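Local structure of alpha-1,3-glucanase (Paenibacillus glycanilyticus, 6K0P) at residues Y213-A216 with G217-I221; V235-P239 with W240-L244; C308-G312 with V313-Y317. The protein probably hydrolyses alpha-1,3-glucosidic linkages in alpha-1,3-glucan, as a member of glycoside hydrolase family 87, and binds the disaccharide nigerose. The protein carries 1 engineered substitution. One frame throughout, in Å; residues are numbered along the deposited sequence.

All three contacts are turns or corners of the pectate-lyase-like part of the catalytic domain, consistent with a parallel beta-helix, and they follow in series along the chain. Contacts 1 and 2 lie on adjacent rungs, their centres about 7 Å apart: strands 211-214 and 233-236 are neighbours, as are 217-220 and 242-245, and Thr242 OG1 of contact 2 is hydrogen-bonded to Ile214 O of contact 1. Contact 3, at the end of strand 308-313, is centred about 25 Å from contact 1 and 23 Å from contact 2, touching neither. Contacts 1 and 2 give Glu218 and Lys243 to one glycan pocket, contact 3 gives Trp311 to another: one scaffold carries separate sugar sites.

Contact 1 of 3, residues Y213-A216 with G217-I221; sequences YIPA and GEWTI. With GLC (alpha-D-glucopyranose), chain D.
Trp219, with chi1 at -54°, sets CG anti to its own carbonyl carbon, which lays the indole back over residues 214-216, while Ile214, with chi1 at -48°, holds its methyl CG2 anti to the backbone N and turned toward the indole. CG2 of Ile214 then lies over one face of the ring system, 3.9 Å from the centroid of the five-membered ring of Trp219, a CH-pi contact that suits a branched aliphatic residue. Trp219 CD1 is the ring atom nearest to this methyl, at 3.6 Å.

The polar corner of the ring is used as well. Trp219 NE1 donates to Pro215 O at 2.9 Å, with an N-H...O angle of 146°. The donor stands above the carbonyl plane, and the oxygen is tilted somewhat from the ring plane. Pro215 also meets the benzo part, its ring crossing the indole at about a right angle with CD 4.0 Å from Trp219 CZ2, and Ala216 O comes near the same edge. Methyl over the face and carbonyl at the edge together fix the rotation of the ring.

Gly217 makes the corner possible, since at its backbone angles any side chain would jam against Ala216 O. Glu218 points away from the turn, its chain extended beyond CG; OE2 accepts a 2.6 Å hydrogen bond from O1 of the chain D glucose. Gln140 O is hydrogen-bonded to the same sugar.

The turn joins strand 211-214, flanked by the parallel strands 187-189 and 233-236, to strand 217-220, which runs parallel to strand 242-245; there Leu244 packs against both Ile214 and Trp219.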
ATOM      1  N   TYR A 213      25.374  -8.321 -11.872  1.00 10.53           N
ATOM      2  CA  TYR A 213      24.259  -9.221 -12.113  1.00  9.65           C
ATOM      3  C   TYR A 213      24.135 -10.140 -10.912  1.00  9.19           C
ATOM      4  O   TYR A 213      25.133 -10.708 -10.450  1.00 11.25           O
ATOM      5  CB  TYR A 213      24.512 -10.058 -13.370  1.00  9.95           C
ATOM      6  CG  TYR A 213      23.502 -11.160 -13.585  1.00 10.93           C
ATOM      7  CD1 TYR A 213      22.188 -10.871 -13.950  1.00 10.05           C
ATOM      8  CD2 TYR A 213      23.865 -12.497 -13.428  1.00 12.01           C
ATOM      9  CE1 TYR A 213      21.264 -11.892 -14.153  1.00 10.03           C
ATOM     10  CE2 TYR A 213      22.950 -13.516 -13.644  1.00 10.90           C
ATOM     11  CZ  TYR A 213      21.659 -13.208 -13.999  1.00 11.00           C
ATOM     12  OH  TYR A 213      20.770 -14.241 -14.207  1.00 11.22           O
ATOM     13  N   ILE A 214      22.914 -10.279 -10.404  1.00 10.55           N
ATOM     14  CA  ILE A 214      22.649 -11.149  -9.265  1.00 11.76           C
ATOM     15  C   ILE A 214      21.802 -12.316  -9.762  1.00 10.14           C
ATOM     16  O   ILE A 214      20.628 -12.123 -10.119  1.00 10.36           O
ATOM     17  CB  ILE A 214      21.970 -10.405  -8.111  1.00 10.69           C
ATOM     18  CG1 ILE A 214      22.704  -9.093  -7.824  1.00  9.74           C
ATOM     19  CG2 ILE A 214      21.952 -11.283  -6.865  1.00 10.88           C
ATOM     20  CD1 ILE A 214      22.139  -8.287  -6.634  1.00 12.96           C
ATOM     21  N   PRO A 215      22.351 -13.522  -9.823  1.00 10.78           N
ATOM     22  CA  PRO A 215      21.641 -14.644 -10.445  1.00 11.62           C
ATOM     23  C   PRO A 215      20.448 -15.087  -9.616  1.00 10.68           C
ATOM     24  O   PRO A 215      20.214 -14.636  -8.491  1.00 10.94           O
ATOM     25  CB  PRO A 215      22.690 -15.762 -10.477  1.00 13.27           C
ATOM     26  CG  PRO A 215      23.996 -15.114 -10.204  1.00 17.40           C
ATOM     27  CD  PRO A 215      23.716 -13.873  -9.403  1.00 12.22           C
ATOM     28  N   ALA A 216      19.692 -16.020 -10.191  1.00 11.36           N
ATOM     29  CA  ALA A 216      18.652 -16.695  -9.428  1.00 12.38           C
ATOM     30  C   ALA A 216      19.258 -17.297  -8.168  1.00 10.87           C
ATOM     31  O   ALA A 216      20.382 -17.815  -8.184  1.00 12.82           O
ATOM     32  CB  ALA A 216      18.036 -17.805 -10.284  1.00 13.18           C
ATOM     33  N   GLY A 217      18.517 -17.211  -7.065  1.00 11.59           N
ATOM     34  CA  GLY A 217      18.977 -17.780  -5.819  1.00 11.49           C
ATOM     35  C   GLY A 217      18.601 -16.937  -4.626  1.00 12.28           C
ATOM     36  O   GLY A 217      17.893 -15.939  -4.773  1.00 12.99           O
ATOM     37  N   GLU A 218      19.054 -17.335  -3.442  1.00 11.57           N
ATOM     38  CA  GLU A 218      18.890 -16.549  -2.232  1.00 12.14           C
ATOM     39  C   GLU A 218      20.253 -16.023  -1.823  1.00 16.15           C
ATOM     40  O   GLU A 218      21.198 -16.802  -1.653  1.00 19.25           O
ATOM     41  CB  GLU A 218      18.317 -17.392  -1.097  1.00 13.09           C
ATOM     42  CG  GLU A 218      16.922 -17.940  -1.346  1.00 12.90           C
ATOM     43  CD  GLU A 218      16.397 -18.670  -0.125  1.00 17.57           C
ATOM     44  OE1 GLU A 218      16.949 -18.443   0.974  1.00 21.23           O
ATOM     45  OE2 GLU A 218      15.435 -19.443  -0.258  1.00 22.87           O
ATOM     46  N   TRP A 219      20.345 -14.709  -1.649  1.00 12.27           N
ATOM     47  CA  TRP A 219      21.616 -14.029  -1.428  1.00 11.87           C
ATOM     48  C   TRP A 219      21.479 -13.182  -0.176  1.00 13.70           C
ATOM     49  O   TRP A 219      20.598 -12.318  -0.106  1.00 12.92           O
ATOM     50  CB  TRP A 219      21.951 -13.160  -2.641  1.00 12.85           C
ATOM     51  CG  TRP A 219      21.914 -13.960  -3.905  1.00 10.28           C
ATOM     52  CD1 TRP A 219      20.904 -14.007  -4.827  1.00 11.95           C
ATOM     53  CD2 TRP A 219      22.917 -14.875  -4.357  1.00 11.71           C
ATOM     54  NE1 TRP A 219      21.233 -14.882  -5.833  1.00 12.03           N
ATOM     55  CE2 TRP A 219      22.465 -15.421  -5.571  1.00 12.81           C
ATOM     56  CE3 TRP A 219      24.161 -15.271  -3.857  1.00 13.68           C
ATOM     57  CZ2 TRP A 219      23.207 -16.351  -6.293  1.00 15.15           C
ATOM     58  CZ3 TRP A 219      24.902 -16.198  -4.581  1.00 15.70           C
ATOM     59  CH2 TRP A 219      24.422 -16.722  -5.783  1.00 16.66           C
ATOM     60  N   THR A 220      22.330 -13.435   0.813  1.00 13.77           N
ATOM     61  CA  THR A 220      22.223 -12.711   2.072  1.00 12.82           C
ATOM     62  C   THR A 220      22.532 -11.237   1.856  1.00 12.91           C
ATOM     63  O   THR A 220      23.540 -10.881   1.234  1.00 14.61           O
ATOM     64  CB  THR A 220      23.201 -13.291   3.090  1.00 15.08           C
ATOM     65  OG1 THR A 220      22.759 -14.597   3.477  1.00 16.77           O
ATOM     66  CG2 THR A 220      23.279 -12.397   4.338  1.00 14.91           C
ATOM     67  N   ILE A 221      21.653 -10.379   2.355  1.00 11.32           N
ATOM     68  CA  ILE A 221      21.964  -8.971   2.550  1.00 12.70           C
ATOM     69  C   ILE A 221      21.950  -8.728   4.057  1.00 12.39           C
ATOM     70  O   ILE A 221      20.892  -8.639   4.692  1.00 13.22           O
ATOM     71  CB  ILE A 221      21.032  -8.036   1.767  1.00 12.44           C
ATOM     72  CG1 ILE A 221      19.554  -8.391   1.955  1.00 13.11           C
ATOM     73  CG2 ILE A 221      21.375  -8.085   0.281  1.00 14.82           C
ATOM     74  CD1 ILE A 221      18.616  -7.320   1.398  1.00 17.21           C
TER
HETATM   75  C1  GLC D   1      12.118 -18.727   0.481  1.00 23.91           C
HETATM   76  C2  GLC D   1      11.624 -18.509   1.897  1.00 24.29           C
HETATM   77  C3  GLC D   1      10.472 -19.415   2.350  1.00 21.51           C
HETATM   78  C4  GLC D   1       9.482 -19.514   1.235  1.00 21.82           C
HETATM   79  C5  GLC D   1      10.195 -20.069   0.038  1.00 21.95           C
HETATM   80  C6  GLC D   1       9.254 -20.362  -1.122  1.00 20.77           C
HETATM   81  O1  GLC D   1      12.961 -19.780   0.460  1.00 21.72           O
HETATM   82  O2  GLC D   1      12.723 -18.574   2.768  1.00 23.33           O
HETATM   83  O3  GLC D   1       9.747 -18.748   3.347  1.00 19.87           O
HETATM   84  O4  GLC D   1       8.464 -20.394   1.615  1.00 19.15           O
HETATM   85  O5  GLC D   1      11.052 -19.050  -0.381  1.00 23.97           O
HETATM   86  O6  GLC D   1       8.527 -19.244  -1.569  1.00 20.69           O

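Contact 2 of 3, residues V235-P239 with W240-L244; sequences VGAGP and WYTKL
Gly238 O is gripped by two backbone donors, Tyr241 N and Thr242 N, each at 2.9 Å. The Tyr241 bond closes a type I beta turn with Pro239 and Trp240 at its centre and reaches the oxygen from above the carbonyl plane, whereas Thr242 N approaches nearly along the C=O axis. Proline suits the second position of this turn, where its ring already imposes the required phi. At the backbone angles of Gly238 a side chain would strike the preceding carbonyl.

A side chain closes the wider loop: Ala237 N donates to Thr242 OG1 at 2.8 Å, nearly straight (166°). With chi1 at -64°, OG1 stands beside its own backbone N, facing back across the turn. This hydroxyl also hydrogen-bonds Ile214 O, linking two successive turns. A valine in its place would probably leave Ala237 N without its acceptor and break the tie to Ile214. Gly236 leaves room for Thr242 CB, and the small Ala237 packs its CB 4.0 Å from Tyr241 CB.

The aromatic pair reaches across to the N-terminal part, Trp240 NE1 to Glu173 and Tyr241 OH to Ala176 O, both rings touching Met142 of strand 137-143. Lys243 lines the glycan pocket, its NZ bonding glucose O5 weakly. Strand 242-245 runs parallel between strands 217-220 and 271-274, where Ser272 OG lies within hydrogen-bonding reach of Pro239 O and Thr242 O, which share its one proton.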
ATOM      1  N   VAL A 235      21.199  -5.725 -11.639  1.00 11.21           N
ATOM      2  CA  VAL A 235      20.237  -6.451 -12.464  1.00  9.93           C
ATOM      3  C   VAL A 235      20.123  -7.872 -11.932  1.00 11.41           C
ATOM      4  O   VAL A 235      21.133  -8.575 -11.814  1.00 10.60           O
ATOM      5  CB  VAL A 235      20.680  -6.485 -13.940  1.00 10.30           C
ATOM      6  CG1 VAL A 235      19.661  -7.228 -14.778  1.00 13.65           C
ATOM      7  CG2 VAL A 235      20.921  -5.058 -14.477  1.00 14.03           C
ATOM      8  N   GLY A 236      18.897  -8.300 -11.623  1.00 10.31           N
ATOM      9  CA  GLY A 236      18.629  -9.669 -11.242  1.00 10.79           C
ATOM     10  C   GLY A 236      18.055 -10.484 -12.390  1.00  9.96           C
ATOM     11  O   GLY A 236      17.986 -10.044 -13.541  1.00 11.50           O
ATOM     12  N   ALA A 237      17.600 -11.687 -12.042  1.00  9.94           N
ATOM     13  CA  ALA A 237      17.031 -12.637 -12.989  1.00 10.26           C
ATOM     14  C   ALA A 237      15.516 -12.545 -13.076  1.00 10.55           C
ATOM     15  O   ALA A 237      14.905 -13.284 -13.854  1.00 11.42           O
ATOM     16  CB  ALA A 237      17.427 -14.066 -12.588  1.00 10.58           C
ATOM     17  N   GLY A 238      14.908 -11.650 -12.298  1.00 10.17           N
ATOM     18  CA  GLY A 238      13.474 -11.573 -12.150  1.00 11.51           C
ATOM     19  C   GLY A 238      13.120 -11.723 -10.683  1.00  9.55           C
ATOM     20  O   GLY A 238      13.798 -12.436  -9.939  1.00 10.51           O
ATOM     21  N   PRO A 239      12.055 -11.046 -10.234  1.00  9.31           N
ATOM     22  CA  PRO A 239      11.760 -11.032  -8.789  1.00  9.75           C
ATOM     23  C   PRO A 239      11.374 -12.385  -8.202  1.00 10.82           C
ATOM     24  O   PRO A 239      11.575 -12.593  -6.998  1.00 12.60           O
ATOM     25  CB  PRO A 239      10.629  -9.997  -8.654  1.00 13.04           C
ATOM     26  CG  PRO A 239      10.029  -9.896 -10.017  1.00 11.95           C
ATOM     27  CD  PRO A 239      11.166 -10.152 -10.995  1.00  9.95           C
ATOM     28  N   TRP A 240      10.820 -13.304  -8.993  1.00 10.31           N
ATOM     29  CA  TRP A 240      10.560 -14.653  -8.489  1.00 10.80           C
ATOM     30  C   TRP A 240      11.829 -15.479  -8.352  1.00 12.24           C
ATOM     31  O   TRP A 240      11.789 -16.552  -7.736  1.00 12.51           O
ATOM     32  CB  TRP A 240       9.574 -15.387  -9.409  1.00 11.45           C
ATOM     33  CG  TRP A 240       8.127 -15.122  -9.090  1.00 10.05           C
ATOM     34  CD1 TRP A 240       7.320 -14.165  -9.650  1.00 12.03           C
ATOM     35  CD2 TRP A 240       7.315 -15.821  -8.135  1.00 11.55           C
ATOM     36  NE1 TRP A 240       6.049 -14.239  -9.111  1.00 10.43           N
ATOM     37  CE2 TRP A 240       6.025 -15.242  -8.174  1.00  9.54           C
ATOM     38  CE3 TRP A 240       7.554 -16.882  -7.248  1.00 11.20           C
ATOM     39  CZ2 TRP A 240       4.978 -15.689  -7.360  1.00 10.60           C
ATOM     40  CZ3 TRP A 240       6.509 -17.321  -6.440  1.00 11.34           C
ATOM     41  CH2 TRP A 240       5.241 -16.728  -6.505  1.00 10.57           C
ATOM     42  N   TYR A 241      12.951 -15.023  -8.912  1.00 11.04           N
ATOM     43  CA  TYR A 241      14.164 -15.835  -8.965  1.00 10.08           C
ATOM     44  C   TYR A 241      15.305 -15.281  -8.128  1.00  9.46           C
ATOM     45  O   TYR A 241      15.901 -16.026  -7.350  1.00 11.40           O
ATOM     46  CB  TYR A 241      14.623 -15.997 -10.420  1.00 11.24           C
ATOM     47  CG  TYR A 241      13.596 -16.663 -11.290  1.00 12.48           C
ATOM     48  CD1 TYR A 241      13.278 -18.002 -11.111  1.00 15.57           C
ATOM     49  CD2 TYR A 241      12.923 -15.946 -12.270  1.00 11.67           C
ATOM     50  CE1 TYR A 241      12.318 -18.622 -11.911  1.00 15.24           C
ATOM     51  CE2 TYR A 241      11.971 -16.547 -13.066  1.00 13.42           C
ATOM     52  CZ  TYR A 241      11.678 -17.883 -12.880  1.00 14.15           C
ATOM     53  OH  TYR A 241      10.725 -18.478 -13.676  1.00 15.77           O
ATOM     54  N   THR A 242      15.651 -14.005  -8.286  1.00 10.30           N
ATOM     55  CA  THR A 242      16.732 -13.399  -7.510  1.00  9.83           C
ATOM     56  C   THR A 242      16.124 -12.859  -6.227  1.00  9.69           C
ATOM     57  O   THR A 242      15.322 -11.921  -6.268  1.00 10.67           O
ATOM     58  CB  THR A 242      17.376 -12.261  -8.294  1.00 10.32           C
ATOM     59  OG1 THR A 242      17.986 -12.786  -9.481  1.00 11.11           O
ATOM     60  CG2 THR A 242      18.447 -11.556  -7.444  1.00 11.88           C
ATOM     61  N   LYS A 243      16.502 -13.445  -5.092  1.00  8.96           N
ATOM     62  CA  LYS A 243      15.964 -13.072  -3.788  1.00  9.06           C
ATOM     63  C   LYS A 243      17.102 -12.582  -2.907  1.00 11.26           C
ATOM     64  O   LYS A 243      17.997 -13.361  -2.559  1.00 12.11           O
ATOM     65  CB  LYS A 243      15.295 -14.281  -3.125  1.00 11.62           C
ATOM     66  CG  LYS A 243      14.153 -14.862  -3.954  1.00 12.44           C
ATOM     67  CD  LYS A 243      13.661 -16.180  -3.357  1.00 17.60           C
ATOM     68  CE  LYS A 243      12.563 -16.806  -4.210  1.00 18.69           C
ATOM     69  NZ  LYS A 243      11.992 -17.999  -3.515  1.00 25.17           N
ATOM     70  N   LEU A 244      17.050 -11.308  -2.529  1.00 10.62           N
ATOM     71  CA  LEU A 244      17.977 -10.760  -1.549  1.00 11.52           C
ATOM     72  C   LEU A 244      17.325 -10.923  -0.183  1.00 12.84           C
ATOM     73  O   LEU A 244      16.192 -10.471   0.026  1.00 14.62           O
ATOM     74  CB  LEU A 244      18.245  -9.287  -1.849  1.00 11.30           C
ATOM     75  CG  LEU A 244      18.644  -8.939  -3.285  1.00 12.99           C
ATOM     76  CD1 LEU A 244      19.022  -7.451  -3.371  1.00 11.87           C
ATOM     77  CD2 LEU A 244      19.781  -9.823  -3.794  1.00 14.05           C
TER

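Contact 3 of 3, residues C308-G312 with V313-Y317; sequences CLYWG and VNSSY. With GLC (alpha-D-glucopyranose), chain B; GLC (alpha-D-glucopyranose), chain C.
Trp311 meets Val313 at the edge of its indole, in the ring plane, where CD1 lies 4.0 Å from Val313 CG2. One face of the same ring receives sugar: O4 of the chain B glucose sits 3.4 Å from Trp311 CE3, and C1 of the chain C glucose lies over that face too, offset toward the rim. Trp311 NE1 comes within 3.3 Å of O5 of the chain C glucose. With CG anti to the backbone N (chi1 -175°), the ring is swung out from the strand to where both sugars lie. Lys286, which makes a cation-pi contact with the indole, also hydrogen-bonds bound glucose, as do Asp282 and Arg280.

Behind this shell, Tyr310 secures the end of the strand. Its OH is hydrogen-bonded to Gly290 O and, probably, to Ser315 OG at 2.8 Å, the serine lying at the ring edge. Ser315 OG accepts a bent bond from Val313 N at 3.2 Å (135°), which ties the serine back to the start of the turn. Gly312 suits the gap between these groups, because a CB there would clash with Tyr310 CE2 and crowd Ser315 CB. Asn314 has left-handed backbone angles, which asparagine tolerates better than most residues.

Two hydroxyls and one backbone N-H thus hold the turn, while the sugars lie over one indole face near its rim, consistent with an aromatic residue that helps seat a disaccharide whose polar grip comes from Asp282, Lys286 and Arg280.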
ATOM      1  N   CYS A 308       9.917   0.542   4.961  1.00 10.19           N
ATOM      2  CA  CYS A 308       9.458   1.147   3.715  1.00 10.78           C
ATOM      3  C   CYS A 308      10.285   0.602   2.565  1.00  8.96           C
ATOM      4  O   CYS A 308      11.389   0.084   2.768  1.00 10.43           O
ATOM      5  CB  CYS A 308       9.675   2.671   3.678  1.00 11.22           C
ATOM      6  SG  CYS A 308       9.114   3.570   5.127  1.00 12.36           S
ATOM      7  N   LEU A 309       9.768   0.778   1.340  1.00  9.20           N
ATOM      8  CA  LEU A 309      10.631   0.641   0.167  1.00 10.63           C
ATOM      9  C   LEU A 309      11.577   1.827   0.058  1.00 11.23           C
ATOM     10  O   LEU A 309      12.795   1.653  -0.037  1.00 11.76           O
ATOM     11  CB  LEU A 309       9.814   0.480  -1.121  1.00 11.22           C
ATOM     12  CG  LEU A 309      10.635   0.604  -2.423  1.00 12.31           C
ATOM     13  CD1 LEU A 309      11.834  -0.357  -2.439  1.00 15.38           C
ATOM     14  CD2 LEU A 309       9.766   0.382  -3.669  1.00 14.15           C
ATOM     15  N   TYR A 310      11.036   3.045   0.083  1.00 11.01           N
ATOM     16  CA  TYR A 310      11.847   4.232  -0.152  1.00 11.45           C
ATOM     17  C   TYR A 310      11.169   5.442   0.474  1.00 12.17           C
ATOM     18  O   TYR A 310       9.943   5.591   0.389  1.00 11.02           O
ATOM     19  CB  TYR A 310      12.058   4.473  -1.652  1.00 11.66           C
ATOM     20  CG  TYR A 310      12.957   5.653  -1.922  1.00 12.13           C
ATOM     21  CD1 TYR A 310      14.316   5.589  -1.636  1.00 10.38           C
ATOM     22  CD2 TYR A 310      12.447   6.840  -2.427  1.00 12.23           C
ATOM     23  CE1 TYR A 310      15.152   6.674  -1.860  1.00 12.84           C
ATOM     24  CE2 TYR A 310      13.278   7.920  -2.669  1.00 11.39           C
ATOM     25  CZ  TYR A 310      14.622   7.836  -2.373  1.00 12.96           C
ATOM     26  OH  TYR A 310      15.439   8.929  -2.584  1.00 14.51           O
ATOM     27  N   TRP A 311      11.986   6.310   1.082  1.00 14.04           N
ATOM     28  CA  TRP A 311      11.537   7.536   1.741  1.00 13.11           C
ATOM     29  C   TRP A 311      12.446   8.638   1.209  1.00 15.72           C
ATOM     30  O   TRP A 311      13.537   8.862   1.744  1.00 16.43           O
ATOM     31  CB  TRP A 311      11.658   7.386   3.249  1.00 14.47           C
ATOM     32  CG  TRP A 311      11.110   8.531   4.046  1.00 14.90           C
ATOM     33  CD1 TRP A 311      11.677   9.769   4.215  1.00 15.33           C
ATOM     34  CD2 TRP A 311       9.904   8.534   4.809  1.00 14.08           C
ATOM     35  NE1 TRP A 311      10.883  10.544   5.032  1.00 15.59           N
ATOM     36  CE2 TRP A 311       9.787   9.811   5.405  1.00 16.38           C
ATOM     37  CE3 TRP A 311       8.899   7.587   5.035  1.00 13.92           C
ATOM     38  CZ2 TRP A 311       8.710  10.158   6.222  1.00 16.62           C
ATOM     39  CZ3 TRP A 311       7.835   7.927   5.849  1.00 15.00           C
ATOM     40  CH2 TRP A 311       7.745   9.208   6.431  1.00 19.11           C
ATOM     41  N   GLY A 312      11.991   9.318   0.157  1.00 14.05           N
ATOM     42  CA  GLY A 312      12.823  10.316  -0.491  1.00 13.53           C
ATOM     43  C   GLY A 312      12.871  11.608   0.299  1.00 12.94           C
ATOM     44  O   GLY A 312      11.905  12.005   0.944  1.00 12.69           O
ATOM     45  N   VAL A 313      14.037  12.253   0.259  1.00 14.18           N
ATOM     46  CA  VAL A 313      14.273  13.540   0.907  1.00 14.03           C
ATOM     47  C   VAL A 313      14.985  14.414  -0.118  1.00 13.84           C
ATOM     48  O   VAL A 313      16.165  14.195  -0.409  1.00 14.43           O
ATOM     49  CB  VAL A 313      15.120  13.398   2.180  1.00 14.39           C
ATOM     50  CG1 VAL A 313      15.284  14.751   2.845  1.00 19.29           C
ATOM     51  CG2 VAL A 313      14.489  12.382   3.137  1.00 17.78           C
ATOM     52  N   ASN A 314      14.271  15.397  -0.669  1.00 14.03           N
ATOM     53  CA  ASN A 314      14.794  16.221  -1.760  1.00 15.05           C
ATOM     54  C   ASN A 314      15.359  15.356  -2.886  1.00 15.28           C
ATOM     55  O   ASN A 314      16.437  15.612  -3.432  1.00 14.94           O
ATOM     56  CB  ASN A 314      15.810  17.254  -1.263  1.00 17.60           C
ATOM     57  CG  ASN A 314      16.018  18.374  -2.257  1.00 22.11           C
ATOM     58  OD1 ASN A 314      15.167  18.620  -3.109  1.00 20.87           O
ATOM     59  ND2 ASN A 314      17.159  19.047  -2.166  1.00 33.74           N
ATOM     60  N   SER A 315      14.606  14.317  -3.238  1.00 13.18           N
ATOM     61  CA  SER A 315      14.989  13.347  -4.251  1.00 11.72           C
ATOM     62  C   SER A 315      14.153  13.612  -5.490  1.00 11.75           C
ATOM     63  O   SER A 315      12.919  13.599  -5.416  1.00 13.21           O
ATOM     64  CB  SER A 315      14.738  11.929  -3.734  1.00 13.10           C
ATOM     65  OG  SER A 315      15.446  11.726  -2.522  1.00 12.36           O
ATOM     66  N   SER A 316      14.814  13.834  -6.625  1.00 12.40           N
ATOM     67  CA  SER A 316      14.132  14.324  -7.811  1.00 11.31           C
ATOM     68  C   SER A 316      14.512  13.545  -9.059  1.00 12.55           C
ATOM     69  O   SER A 316      15.600  12.960  -9.149  1.00 11.85           O
ATOM     70  CB  SER A 316      14.410  15.822  -8.013  1.00 11.90           C
ATOM     71  OG  SER A 316      13.820  16.547  -6.946  1.00 13.22           O
ATOM     72  N   TYR A 317      13.590  13.541 -10.024  1.00 11.32           N
ATOM     73  CA  TYR A 317      13.833  12.959 -11.347  1.00 11.34           C
ATOM     74  C   TYR A 317      14.066  11.454 -11.276  1.00 12.75           C
ATOM     75  O   TYR A 317      14.766  10.881 -12.117  1.00 12.81           O
ATOM     76  CB  TYR A 317      14.982  13.650 -12.096  1.00 12.09           C
ATOM     77  CG  TYR A 317      14.800  15.138 -12.249  1.00 14.51           C
ATOM     78  CD1 TYR A 317      13.994  15.648 -13.255  1.00 18.43           C
ATOM     79  CD2 TYR A 317      15.424  16.030 -11.380  1.00 17.88           C
ATOM     80  CE1 TYR A 317      13.825  17.013 -13.405  1.00 20.79           C
ATOM     81  CE2 TYR A 317      15.251  17.398 -11.516  1.00 18.14           C
ATOM     82  CZ  TYR A 317      14.451  17.873 -12.530  1.00 20.39           C
ATOM     83  OH  TYR A 317      14.283  19.233 -12.672  1.00 30.77           O
TER
HETATM   84  C1  GLC B   1       7.917   8.385  10.898  1.00 26.23           C
HETATM   85  C2  GLC B   1       9.241   9.123  10.897  1.00 19.72           C
HETATM   86  C3  GLC B   1       9.912   8.949   9.554  1.00 19.04           C
HETATM   87  C4  GLC B   1      10.026   7.470   9.204  1.00 17.66           C
HETATM   88  C5  GLC B   1       8.656   6.851   9.205  1.00 16.35           C
HETATM   89  C6  GLC B   1       8.688   5.341   9.021  1.00 15.30           C
HETATM   90  O1  GLC B   1       7.093   9.085  10.029  1.00 42.68           O
HETATM   91  O2  GLC B   1       8.973  10.492  11.219  1.00 19.52           O
HETATM   92  O3  GLC B   1      11.247   9.402   9.683  1.00 19.46           O
HETATM   93  O4  GLC B   1      10.593   7.286   7.932  1.00 16.58           O
HETATM   94  O5  GLC B   1       8.063   7.072  10.447  1.00 16.93           O
HETATM   95  O6  GLC B   1       9.501   4.653   9.928  1.00 15.01           O
HETATM   96  C1  GLC C   2      11.718  10.181   8.519  1.00 20.24           C
HETATM   97  C2  GLC C   2      13.211  10.455   8.663  1.00 23.59           C
HETATM   98  C3  GLC C   2      13.412  11.529   9.726  1.00 25.01           C
HETATM   99  C4  GLC C   2      12.590  12.772   9.391  1.00 25.44           C
HETATM  100  C5  GLC C   2      11.127  12.376   9.179  1.00 22.00           C
HETATM  101  C6  GLC C   2      10.229  13.556   8.803  1.00 22.03           C
HETATM  102  O2  GLC C   2      13.865   9.263   9.053  1.00 24.72           O
HETATM  103  O3  GLC C   2      14.782  11.849   9.852  1.00 24.86           O
HETATM  104  O4  GLC C   2      12.696  13.704  10.447  1.00 23.67           O
HETATM  105  O5  GLC C   2      11.046  11.382   8.171  1.00 20.43           O
HETATM  106  O6  GLC C   2      10.711  14.196   7.637  1.00 24.04           O